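Local coordinates for lipopolysaccharide biosynthesis protein wbpB (Thermus thermophilus, PDB 3O9Z) that probably acts as an NAD-dependent sugar dehydrogenase in the biosynthesis of 2,3-diacetamido-2,3-dideoxy-D-mannuronic acid, with 2-oxoglutarate bound beside the cofactor, at residues 178-181 / 182-186; 204-208 / 209-213; 282-285 / 286-290; 79-82 / 83-86. One frame throughout, in Å; residues are numbered along the deposited sequence.

Contact 1 (178-181 / 182-186); sequences GGLA and TNIGI. With AKG (2-oxoglutaric acid), chain F.
The carbonyl oxygen of Gly179 takes two backbone N-H groups at once. Asn183 N sits 2.8 Å from Gly179 O and meets it almost head-on, with an N-H...O angle of 175°, while Thr182 N comes in above the carbonyl plane on a more bent path. Leu180 O is also shared, but with donors four and five residues on: Ile184 N, and Gly185 N at 3.1 Å and in the carbonyl plane. Four bonds on two oxygens hold the short helix 180-183 and the residues that follow it; Gly179 is the N-cap residue. Gly178, with positive phi, ends the helix just before it. A water ties Gly178 O to the hydroxyl of Thr182, accepting from OG1 at 2.7 Å; Arg295 also reaches both oxygens.

Leu180 CD1 lies 3.8 Å from Ile184 CG1 one turn on, the two chains crossing at a slant. The far end of Ile184 faces the ligand, with CD1 3.7 Å from O1 of the bound 2-oxoglutarate. Asn183, which lines both the NAD and 2-oxoglutarate pockets, swings its amide off the turn, CG anti to the backbone N (chi1 -170°), and there Tyr166 and Asn82 hold ND2 and OD1 respectively, while its backbone O accepts from Lys103.

The turn, in the C-terminal domain of this Gfo/Idh/MocA-family protein, lies between the six-stranded sheet and helix 281-294: Leu180 and Ala181 rest on Asn212 of strand 211-218, Ile184 on Tyr158 and Thr160 of strand 152-160, and Thr182 and Ile186 on the helix.

Contact 2 (204-208 / 209-213); sequences VHART and PTVNA
Ala206 and Ala213 pair across two strands that run antiparallel at 175°, in a beta hairpin whose first strand carries a classic beta bulge: His205 and Ala206 both face Ala213. The bulge shows in Ala213 O, which takes a short bond from His205 N (2.7 Å) and a weak one from Ala206 N. Ala213 N returns a bond to Ala206 O, and Thr208 N closes the turn end on Val211 O at 2.8 Å.

On one face of the sheet Ala206 CB lies 4.2 Å from Ala213 CB, with Val211 CG1 a little farther off. The other face carries Arg207 and Asn212, which cross with guanidinium and amide planes nearly perpendicular (88°). Arg207 bends at chi2 and chi3, and its NH2 goes to the carbonyls of Leu294 and Leu297. Beyond the hairpin, Asn212 bonds through its backbone to Leu227 of strand 221-228, the next strand of the C-terminal domain's sheet.

Inside the turn, Thr208 OG1 stands between its own backbone N and carbonyl carbon (chi1 70°). From that position it accepts from Thr210 N at 3.3 Å and, more weakly, from Val211 N at 3.0 Å.

Contact 3 (282-285 / 286-290); sequences DEAA and EAIRV
Ala284 and Ile288 meet one turn apart on helix 281-294, which is kinked where the N-H groups of Glu286 and Ala287 make no bond to the preceding turn. Ile288 points back along the helix: with CG1 anti to the carbonyl carbon (chi1 -72°) and CD1 extended beyond it, CD1 comes within 4.2 Å of Ala284 CB and 3.5 Å of Ala284 O. The backbone bond beneath this pair, Ile288 N to Ala284 O, is weak, whereas the next one, Arg289 N to Ala285 O, is a sound 3.0 Å.

Two waters stand in for the missing bonds. One accepts from Glu286 N and donates to Asp282 O, with a second, weak donation to Glu283 O; the other accepts from Ala287 N and donates to Glu283 O at 2.8 Å. On the side away from the waters, Ala284 and Ile288 pack against Leu105. Ala285 packs separately on Ile112, and Ala287 on Asp190 of helix 186-196.

Glu286, at the kink, forms a salt bridge with Arg289 three residues on. Arg289 runs extended from the backbone and bends at chi3 (75°), so that its guanidinium presents NE and NH2 side-on, with the carboxylate at its edge. Ala199 is a second partner for both, its N reaching Glu286 OE1 and its O taking Arg289 NH2. Arg289 NH2 meets the syn lone pair of Glu286 OE1 at 2.8 Å; NE reaches Glu286 OE2 at 3.0 Å within the guanidinium plane, but from 32° outside the carboxylate plane.

Contact 4 (79-82 / 83-86); sequences ASPN and HLHY. With NAD (nicotinamide-adenine-dinucleotide), chain E.
The imidazole of His85 turns back over the loop and donates from NE2 to Ser80 O at 2.7 Å; CG lies anti to the residue's own carbonyl carbon (chi1 -66°), which swings the ring toward Ser80. The acceptor lies near the ring plane, but the N-H...O angle of 138° makes the bond clearly bent. The other ring nitrogen, ND1, is hydrogen-bonded to Pro104 O, so both nitrogens are engaged and the ring's rotation is fixed. Two backbone bonds shape the turn beneath it, Leu84 N to Pro81 O and His85 N to Asn82 O at 3.0 Å; a water carries Asn82 O on to Tyr86 N.

Packing on the ring comes from Asn82, whose CA stands over the centre of one face in a CH-pi contact, 3.8 Å from the centroid. The His83 ring, by contrast, meets Pro81 CB at its edge, 3.7 Å from CE1, and its NE2 bonds to Glu55 of the second subunit.

This is the loop after strand 75-78 of the Rossmann fold, leading into helix 85-94, and it lies along the cofactor. Pro81 CD touches the adenosine ribose oxygen O4B of NAD, and Leu84 CD1 comes within 3.4 Å of adenine N7A.

Asn82 OD1 accepts a hydrogen bond from O3D of the nicotinamide ribose at 2.7 Å, and the same hydroxyl lies at the edge of the His85 ring, 2.9 Å from NE2. Asn82 ND2 is bonded to Ser177 O.

Contact 1 is the hub of the four, touching each of the others. It meets contact 4 through Asn183 OD1 and Asn82 ND2, a probable hydrogen bond of 3.0 Å that joins the C-terminal domain to the Rossmann fold beside the NAD and 2-oxoglutarate sites. Towards the hairpin of contact 2, Leu180 CD2 lies 3.7 Å from Thr210 C; towards the helix of contact 3, Ile186 CD1 lies 3.6 Å from Ala287 O. The remaining pairs do not touch: contacts 2 and 4 have centres about 24 Å apart, contacts 3 and 4 about 16 Å. Contacts 2 and 3 both stay about 13 Å from 2-oxoglutarate, measured from the side chains of Thr210 and Ala287.

Contact 1 (178-181 / 182-186)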
loop_
_atom_site.group_PDB
_atom_site.type_symbol
_atom_site.label_atom_id
_atom_site.label_comp_id
_atom_site.label_asym_id
_atom_site.label_seq_id
_atom_site.Cartn_x
_atom_site.Cartn_y
_atom_site.Cartn_z
ATOM N N GLY A 178 -18.096 6.408 6.171
ATOM C CA GLY A 178 -19.524 6.634 6.421
ATOM C C GLY A 178 -20.087 7.884 5.779
ATOM O O GLY A 178 -21.295 8.135 5.876
ATOM N N GLY A 179 -19.248 8.605 5.047
ATOM C CA GLY A 179 -19.692 9.798 4.347
ATOM C C GLY A 179 -19.456 11.024 5.232
ATOM O O GLY A 179 -19.177 10.928 6.420
ATOM N N LEU A 180 -19.617 12.214 4.652
ATOM C CA LEU A 180 -19.353 13.477 5.347
ATOM C C LEU A 180 -20.137 13.633 6.661
ATOM O O LEU A 180 -19.592 14.046 7.676
ATOM C CB LEU A 180 -19.598 14.635 4.364
ATOM C CG LEU A 180 -19.304 16.022 4.939
ATOM C CD1 LEU A 180 -17.811 16.152 5.077
ATOM C CD2 LEU A 180 -19.829 17.084 3.969
ATOM N N ALA A 181 -21.430 13.294 6.606
ATOM C CA ALA A 181 -22.267 13.464 7.803
ATOM C C ALA A 181 -21.891 12.535 8.943
ATOM O O ALA A 181 -22.132 12.858 10.118
ATOM C CB ALA A 181 -23.743 13.242 7.438
ATOM N N THR A 182 -21.173 11.463 8.631
ATOM C CA THR A 182 -20.640 10.605 9.683
ATOM C C THR A 182 -19.244 11.079 10.093
ATOM O O THR A 182 -18.972 11.347 11.259
ATOM C CB THR A 182 -20.543 9.168 9.198
ATOM O OG1 THR A 182 -21.861 8.638 8.979
ATOM C CG2 THR A 182 -19.863 8.273 10.242
ATOM N N ASN A 183 -18.346 11.135 9.114
ATOM C CA ASN A 183 -16.948 11.377 9.426
ATOM C C ASN A 183 -16.742 12.695 10.123
ATOM O O ASN A 183 -15.988 12.716 11.074
ATOM C CB ASN A 183 -16.093 11.316 8.164
ATOM C CG ASN A 183 -14.625 11.332 8.485
ATOM O OD1 ASN A 183 -14.171 10.540 9.312
ATOM N ND2 ASN A 183 -13.878 12.286 7.910
ATOM N N ILE A 184 -17.393 13.763 9.657
ATOM C CA ILE A 184 -17.257 15.030 10.349
ATOM C C ILE A 184 -18.500 15.255 11.209
ATOM O O ILE A 184 -18.380 15.626 12.354
ATOM C CB ILE A 184 -17.088 16.162 9.340
ATOM C CG1 ILE A 184 -15.905 15.885 8.405
ATOM C CG2 ILE A 184 -16.872 17.483 10.099
ATOM C CD1 ILE A 184 -14.522 15.804 9.056
ATOM N N GLY A 185 -19.671 15.002 10.659
ATOM C CA GLY A 185 -20.928 15.341 11.359
ATOM C C GLY A 185 -21.192 14.607 12.644
ATOM O O GLY A 185 -21.920 15.142 13.496
ATOM N N ILE A 186 -20.542 13.461 12.870
ATOM C CA ILE A 186 -20.878 12.723 14.097
ATOM C C ILE A 186 -20.669 13.568 15.339
ATOM O O ILE A 186 -21.376 13.405 16.347
ATOM C CB ILE A 186 -20.082 11.413 14.170
ATOM C CG1 ILE A 186 -20.681 10.507 15.268
ATOM C CG2 ILE A 186 -18.567 11.630 14.399
ATOM C CD1 ILE A 186 -21.933 9.839 14.790
HETATM C C1 AKG F . -12.047 14.765 11.780
HETATM O O1 AKG F . -11.391 15.451 10.953
HETATM O O2 AKG F . -12.206 13.548 11.634
HETATM C C2 AKG F . -12.562 15.319 13.013
HETATM O O5 AKG F . -13.184 14.584 13.777
HETATM C C3 AKG F . -12.367 16.776 13.340
HETATM C C4 AKG F . -13.612 17.528 12.873
HETATM C C5 AKG F . -13.487 19.035 12.974
HETATM O O3 AKG F . -12.457 19.592 12.549
HETATM O O4 AKG F . -14.405 19.685 13.479
HETATM O O HOH W 1 -23.599 9.642 7.233
#

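Contact 2 (204-208 / 209-213)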
loop_
_atom_site.group_PDB
_atom_site.type_symbol
_atom_site.label_atom_id
_atom_site.label_comp_id
_atom_site.label_asym_id
_atom_site.label_seq_id
_atom_site.Cartn_x
_atom_site.Cartn_y
_atom_site.Cartn_z
ATOM N N VAL A 204 -32.923 15.597 5.142
ATOM C CA VAL A 204 -31.701 16.116 4.538
ATOM C C VAL A 204 -32.105 16.944 3.338
ATOM O O VAL A 204 -32.966 16.495 2.539
ATOM C CB VAL A 204 -30.706 15.001 4.212
ATOM C CG1 VAL A 204 -31.305 13.989 3.238
ATOM C CG2 VAL A 204 -29.448 15.586 3.602
ATOM N N HIS A 205 -31.558 18.159 3.239
ATOM C CA HIS A 205 -31.973 19.141 2.239
ATOM C C HIS A 205 -30.923 19.385 1.157
ATOM O O HIS A 205 -31.245 19.885 0.072
ATOM C CB HIS A 205 -32.265 20.489 2.914
ATOM C CG HIS A 205 -33.310 20.408 3.974
ATOM N ND1 HIS A 205 -33.320 21.259 5.064
ATOM C CD2 HIS A 205 -34.369 19.577 4.120
ATOM C CE1 HIS A 205 -34.341 20.945 5.837
ATOM N NE2 HIS A 205 -34.998 19.935 5.289
ATOM N N ALA A 206 -29.671 19.067 1.482
ATOM C CA ALA A 206 -28.539 19.306 0.553
ATOM C C ALA A 206 -27.526 18.241 0.856
ATOM O O ALA A 206 -27.257 17.906 2.005
ATOM C CB ALA A 206 -27.905 20.698 0.751
ATOM N N ARG A 207 -26.949 17.660 -0.192
ATOM C CA ARG A 207 -25.954 16.620 0.053
ATOM C C ARG A 207 -24.965 16.468 -1.089
ATOM O O ARG A 207 -25.223 15.659 -2.001
ATOM C CB ARG A 207 -26.640 15.279 0.388
ATOM C CG ARG A 207 -25.719 14.070 0.417
ATOM C CD ARG A 207 -26.505 12.899 -0.091
ATOM N NE ARG A 207 -27.181 12.285 1.036
ATOM C CZ ARG A 207 -28.468 11.961 1.057
ATOM N NH1 ARG A 207 -29.251 12.213 0.011
ATOM N NH2 ARG A 207 -28.936 11.366 2.144
ATOM N N THR A 208 -23.883 17.258 -1.046
ATOM C CA THR A 208 -22.853 17.348 -2.102
ATOM C C THR A 208 -21.539 16.889 -1.479
ATOM O O THR A 208 -21.495 16.589 -0.309
ATOM C CB THR A 208 -22.568 18.772 -2.582
ATOM O OG1 THR A 208 -21.887 19.515 -1.557
ATOM C CG2 THR A 208 -23.841 19.486 -3.009
ATOM N N PRO A 209 -20.440 16.828 -2.260
ATOM C CA PRO A 209 -19.218 16.342 -1.637
ATOM C C PRO A 209 -18.692 17.154 -0.451
ATOM O O PRO A 209 -18.027 16.603 0.426
ATOM C CB PRO A 209 -18.205 16.332 -2.804
ATOM C CG PRO A 209 -19.094 16.084 -4.008
ATOM C CD PRO A 209 -20.353 16.850 -3.734
ATOM N N THR A 210 -19.030 18.440 -0.403
ATOM C CA THR A 210 -18.482 19.276 0.645
ATOM C C THR A 210 -19.552 19.903 1.537
ATOM O O THR A 210 -19.168 20.570 2.493
ATOM C CB THR A 210 -17.657 20.418 0.068
ATOM O OG1 THR A 210 -18.497 21.096 -0.870
ATOM C CG2 THR A 210 -16.424 19.821 -0.668
ATOM N N VAL A 211 -20.830 19.640 1.277
ATOM C CA VAL A 211 -21.899 20.266 2.091
ATOM C C VAL A 211 -22.986 19.240 2.354
ATOM O O VAL A 211 -23.423 18.529 1.432
ATOM C CB VAL A 211 -22.596 21.378 1.327
ATOM C CG1 VAL A 211 -23.860 21.869 2.089
ATOM C CG2 VAL A 211 -21.605 22.557 1.070
ATOM N N ASN A 212 -23.439 19.156 3.595
ATOM C CA ASN A 212 -24.708 18.492 3.923
ATOM C C ASN A 212 -25.498 19.459 4.793
ATOM O O ASN A 212 -24.923 20.115 5.657
ATOM C CB ASN A 212 -24.507 17.202 4.725
ATOM C CG ASN A 212 -24.014 16.000 3.879
ATOM O OD1 ASN A 212 -23.612 16.057 2.695
ATOM N ND2 ASN A 212 -24.125 14.852 4.517
ATOM N N ALA A 213 -26.807 19.533 4.601
ATOM C CA ALA A 213 -27.641 20.348 5.470
ATOM C C ALA A 213 -28.971 19.658 5.656
ATOM O O ALA A 213 -29.406 18.880 4.787
ATOM C CB ALA A 213 -27.896 21.701 4.828
#

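Contact 3 (282-285 / 286-290)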
loop_
_atom_site.group_PDB
_atom_site.type_symbol
_atom_site.label_atom_id
_atom_site.label_comp_id
_atom_site.label_asym_id
_atom_site.label_seq_id
_atom_site.Cartn_x
_atom_site.Cartn_y
_atom_site.Cartn_z
ATOM N N ASP A 282 -24.022 2.728 24.742
ATOM C CA ASP A 282 -25.327 3.353 24.970
ATOM C C ASP A 282 -25.284 4.861 24.694
ATOM O O ASP A 282 -26.288 5.402 24.212
ATOM C CB ASP A 282 -25.799 3.127 26.407
ATOM C CG ASP A 282 -26.158 1.675 26.684
ATOM O OD1 ASP A 282 -26.297 0.862 25.747
ATOM O OD2 ASP A 282 -26.344 1.384 27.882
ATOM N N GLU A 283 -24.212 5.549 25.073
ATOM C CA GLU A 283 -24.025 6.981 24.840
ATOM C C GLU A 283 -23.850 7.277 23.354
ATOM O O GLU A 283 -24.416 8.234 22.830
ATOM C CB GLU A 283 -22.839 7.534 25.615
ATOM C CG GLU A 283 -23.105 7.714 27.105
ATOM C CD GLU A 283 -23.068 6.412 27.897
ATOM O OE1 GLU A 283 -23.758 6.349 28.939
ATOM O OE2 GLU A 283 -22.381 5.435 27.512
ATOM N N ALA A 284 -23.109 6.428 22.654
ATOM C CA ALA A 284 -22.746 6.740 21.259
ATOM C C ALA A 284 -23.807 6.359 20.236
ATOM O O ALA A 284 -23.825 6.788 19.053
ATOM C CB ALA A 284 -21.420 5.981 20.932
ATOM N N ALA A 285 -24.724 5.483 20.669
ATOM C CA ALA A 285 -25.561 4.847 19.684
ATOM C C ALA A 285 -26.464 5.823 18.916
ATOM O O ALA A 285 -26.666 5.643 17.744
ATOM C CB ALA A 285 -26.484 3.769 20.357
ATOM N N GLU A 286 -27.066 6.786 19.618
ATOM C CA GLU A 286 -28.046 7.610 18.927
ATOM C C GLU A 286 -27.493 8.404 17.744
ATOM O O GLU A 286 -28.083 8.430 16.676
ATOM C CB GLU A 286 -28.715 8.549 19.914
ATOM C CG GLU A 286 -29.696 9.548 19.254
ATOM C CD GLU A 286 -30.875 8.957 18.515
ATOM O OE1 GLU A 286 -31.546 9.696 17.751
ATOM O OE2 GLU A 286 -31.169 7.743 18.645
ATOM N N ALA A 287 -26.317 9.002 17.941
ATOM C CA ALA A 287 -25.747 9.759 16.823
ATOM C C ALA A 287 -25.309 8.878 15.672
ATOM O O ALA A 287 -25.465 9.236 14.531
ATOM C CB ALA A 287 -24.558 10.571 17.330
ATOM N N ILE A 288 -24.883 7.654 16.017
ATOM C CA ILE A 288 -24.630 6.682 14.956
ATOM C C ILE A 288 -25.861 6.244 14.138
ATOM O O ILE A 288 -25.846 6.122 12.928
ATOM C CB ILE A 288 -23.848 5.475 15.551
ATOM C CG1 ILE A 288 -22.399 5.921 15.852
ATOM C CG2 ILE A 288 -23.816 4.305 14.584
ATOM C CD1 ILE A 288 -21.722 5.037 16.845
ATOM N N ARG A 289 -26.986 6.148 14.855
ATOM C CA ARG A 289 -28.239 5.824 14.187
ATOM C C ARG A 289 -28.671 6.944 13.231
ATOM O O ARG A 289 -29.026 6.701 12.093
ATOM C CB ARG A 289 -29.316 5.548 15.240
ATOM C CG ARG A 289 -30.634 5.198 14.605
ATOM C CD ARG A 289 -31.731 5.111 15.683
ATOM N NE ARG A 289 -32.171 6.429 16.181
ATOM C CZ ARG A 289 -33.171 7.116 15.650
ATOM N NH1 ARG A 289 -33.818 6.662 14.582
ATOM N NH2 ARG A 289 -33.446 8.309 16.162
ATOM N N VAL A 290 -28.540 8.191 13.694
ATOM C CA VAL A 290 -28.840 9.336 12.843
ATOM C C VAL A 290 -27.938 9.462 11.613
ATOM O O VAL A 290 -28.372 9.579 10.460
ATOM C CB VAL A 290 -28.746 10.648 13.644
ATOM C CG1 VAL A 290 -28.973 11.845 12.735
ATOM C CG2 VAL A 290 -29.746 10.644 14.791
HETATM O O HOH W 2 -27.433 7.134 22.428
HETATM O O HOH W 3 -25.108 9.692 20.523
#

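Contact 4 (79-82 / 83-86)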
loop_
_atom_site.group_PDB
_atom_site.type_symbol
_atom_site.label_atom_id
_atom_site.label_comp_id
_atom_site.label_asym_id
_atom_site.label_seq_id
_atom_site.Cartn_x
_atom_site.Cartn_y
_atom_site.Cartn_z
ATOM N N ALA A 79 -7.247 4.451 16.438
ATOM C CA ALA A 79 -7.192 5.689 15.615
ATOM C C ALA A 79 -7.067 5.337 14.136
ATOM O O ALA A 79 -6.461 6.110 13.361
ATOM C CB ALA A 79 -6.073 6.577 16.099
ATOM N N SER A 80 -7.589 4.200 13.710
ATOM C CA SER A 80 -7.650 3.732 12.332
ATOM C C SER A 80 -8.829 4.360 11.574
ATOM O O SER A 80 -9.672 5.024 12.222
ATOM C CB SER A 80 -7.735 2.203 12.330
ATOM O OG SER A 80 -8.904 1.857 13.105
ATOM N N PRO A 81 -8.920 4.167 10.241
ATOM C CA PRO A 81 -10.097 4.615 9.463
ATOM C C PRO A 81 -11.395 4.001 10.006
ATOM O O PRO A 81 -11.374 2.938 10.661
ATOM C CB PRO A 81 -9.832 4.097 8.052
ATOM C CG PRO A 81 -8.280 4.121 7.971
ATOM C CD PRO A 81 -7.870 3.630 9.343
ATOM N N ASN A 82 -12.497 4.717 9.848
ATOM C CA ASN A 82 -13.716 4.448 10.590
ATOM C C ASN A 82 -14.212 3.044 10.409
ATOM O O ASN A 82 -14.738 2.491 11.405
ATOM C CB ASN A 82 -14.816 5.443 10.183
ATOM C CG ASN A 82 -14.392 6.892 10.418
ATOM O OD1 ASN A 82 -13.447 7.188 11.141
ATOM N ND2 ASN A 82 -15.170 7.807 9.818
ATOM N N HIS A 83 -14.140 2.488 9.209
ATOM C CA HIS A 83 -14.698 1.155 8.977
ATOM C C HIS A 83 -13.919 0.090 9.732
ATOM O O HIS A 83 -14.458 -1.025 9.921
ATOM C CB HIS A 83 -14.723 0.817 7.505
ATOM C CG HIS A 83 -13.367 0.630 6.907
ATOM N ND1 HIS A 83 -12.367 1.580 6.980
ATOM C CD2 HIS A 83 -12.858 -0.411 6.204
ATOM C CE1 HIS A 83 -11.296 1.120 6.358
ATOM N NE2 HIS A 83 -11.580 -0.068 5.849
ATOM N N LEU A 84 -12.701 0.397 10.150
ATOM C CA LEU A 84 -11.930 -0.575 10.911
ATOM C C LEU A 84 -12.208 -0.472 12.400
ATOM O O LEU A 84 -11.726 -1.312 13.194
ATOM C CB LEU A 84 -10.417 -0.331 10.677
ATOM C CG LEU A 84 -10.012 -0.908 9.328
ATOM C CD1 LEU A 84 -8.728 -0.173 8.851
ATOM C CD2 LEU A 84 -9.716 -2.421 9.479
ATOM N N HIS A 85 -12.979 0.524 12.862
ATOM C CA HIS A 85 -13.226 0.602 14.281
ATOM C C HIS A 85 -13.963 -0.656 14.786
ATOM O O HIS A 85 -13.489 -1.246 15.775
ATOM C CB HIS A 85 -14.008 1.876 14.650
ATOM C CG HIS A 85 -13.255 3.159 14.410
ATOM N ND1 HIS A 85 -13.823 4.390 14.647
ATOM C CD2 HIS A 85 -12.032 3.399 13.864
ATOM C CE1 HIS A 85 -12.959 5.340 14.308
ATOM N NE2 HIS A 85 -11.860 4.770 13.847
ATOM N N TYR A 86 -15.044 -1.028 14.119
ATOM C CA TYR A 86 -15.831 -2.206 14.579
ATOM C C TYR A 86 -14.910 -3.454 14.677
ATOM O O TYR A 86 -14.885 -4.052 15.780
ATOM C CB TYR A 86 -17.027 -2.444 13.645
ATOM C CG TYR A 86 -17.738 -3.753 13.944
ATOM C CD1 TYR A 86 -18.434 -3.881 15.132
ATOM C CD2 TYR A 86 -17.756 -4.775 13.017
ATOM C CE1 TYR A 86 -19.109 -5.069 15.418
ATOM C CE2 TYR A 86 -18.439 -5.982 13.289
ATOM C CZ TYR A 86 -19.132 -6.052 14.482
ATOM O OH TYR A 86 -19.854 -7.216 14.781
HETATM P PA NAD E . -5.225 9.418 8.896
HETATM O O1A NAD E . -4.298 10.553 9.121
HETATM O O2A NAD E . -5.639 8.963 7.488
HETATM O O5B NAD E . -4.489 8.257 9.673
HETATM C C5B NAD E . -5.101 7.001 9.569
HETATM C C4B NAD E . -4.061 5.928 9.973
HETATM O O4B NAD E . -4.681 4.619 10.071
HETATM C C3B NAD E . -3.014 5.802 8.832
HETATM O O3B NAD E . -1.672 5.992 9.326
HETATM C C2B NAD E . -3.258 4.407 8.230
HETATM O O2B NAD E . -2.089 3.764 7.704
HETATM C C1B NAD E . -3.729 3.692 9.532
HETATM N N9A NAD E . -4.429 2.423 9.203
HETATM C C8A NAD E . -5.037 1.933 8.088
HETATM N N7A NAD E . -5.476 0.693 8.294
HETATM C C5A NAD E . -5.071 0.317 9.551
HETATM C C6A NAD E . -5.197 -0.881 10.351
HETATM N N6A NAD E . -5.797 -1.996 9.831
HETATM N N1A NAD E . -4.661 -0.756 11.559
HETATM C C2A NAD E . -4.053 0.273 12.135
HETATM N N3A NAD E . -3.898 1.399 11.393
HETATM C C4A NAD E . -4.426 1.404 10.164
HETATM O O3 NAD E . -6.580 9.703 9.699
HETATM P PN NAD E . -6.862 10.454 11.040
HETATM O O1N NAD E . -7.337 11.870 10.716
HETATM O O2N NAD E . -5.714 10.271 11.993
HETATM O O5D NAD E . -8.208 9.766 11.555
HETATM C C5D NAD E . -7.984 8.614 12.328
HETATM C C4D NAD E . -9.281 8.383 13.125
HETATM O O4D NAD E . -9.339 9.467 14.078
HETATM C C3D NAD E . -10.587 8.396 12.318
HETATM O O3D NAD E . -11.507 7.507 13.028
HETATM C C2D NAD E . -11.068 9.838 12.546
HETATM O O2D NAD E . -12.482 9.952 12.486
HETATM C C1D NAD E . -10.549 10.234 13.933
HETATM N N1N NAD E . -10.328 11.672 14.081
HETATM C C2N NAD E . -10.809 12.294 15.135
HETATM C C3N NAD E . -10.650 13.641 15.392
HETATM C C7N NAD E . -11.326 14.170 16.590
HETATM O O7N NAD E . -11.625 13.438 17.558
HETATM N N7N NAD E . -11.459 15.491 16.601
HETATM C C4N NAD E . -9.901 14.381 14.468
HETATM C C5N NAD E . -9.330 13.677 13.407
HETATM C C6N NAD E . -9.526 12.311 13.215
HETATM O O HOH W 4 -16.599 0.672 12.360
#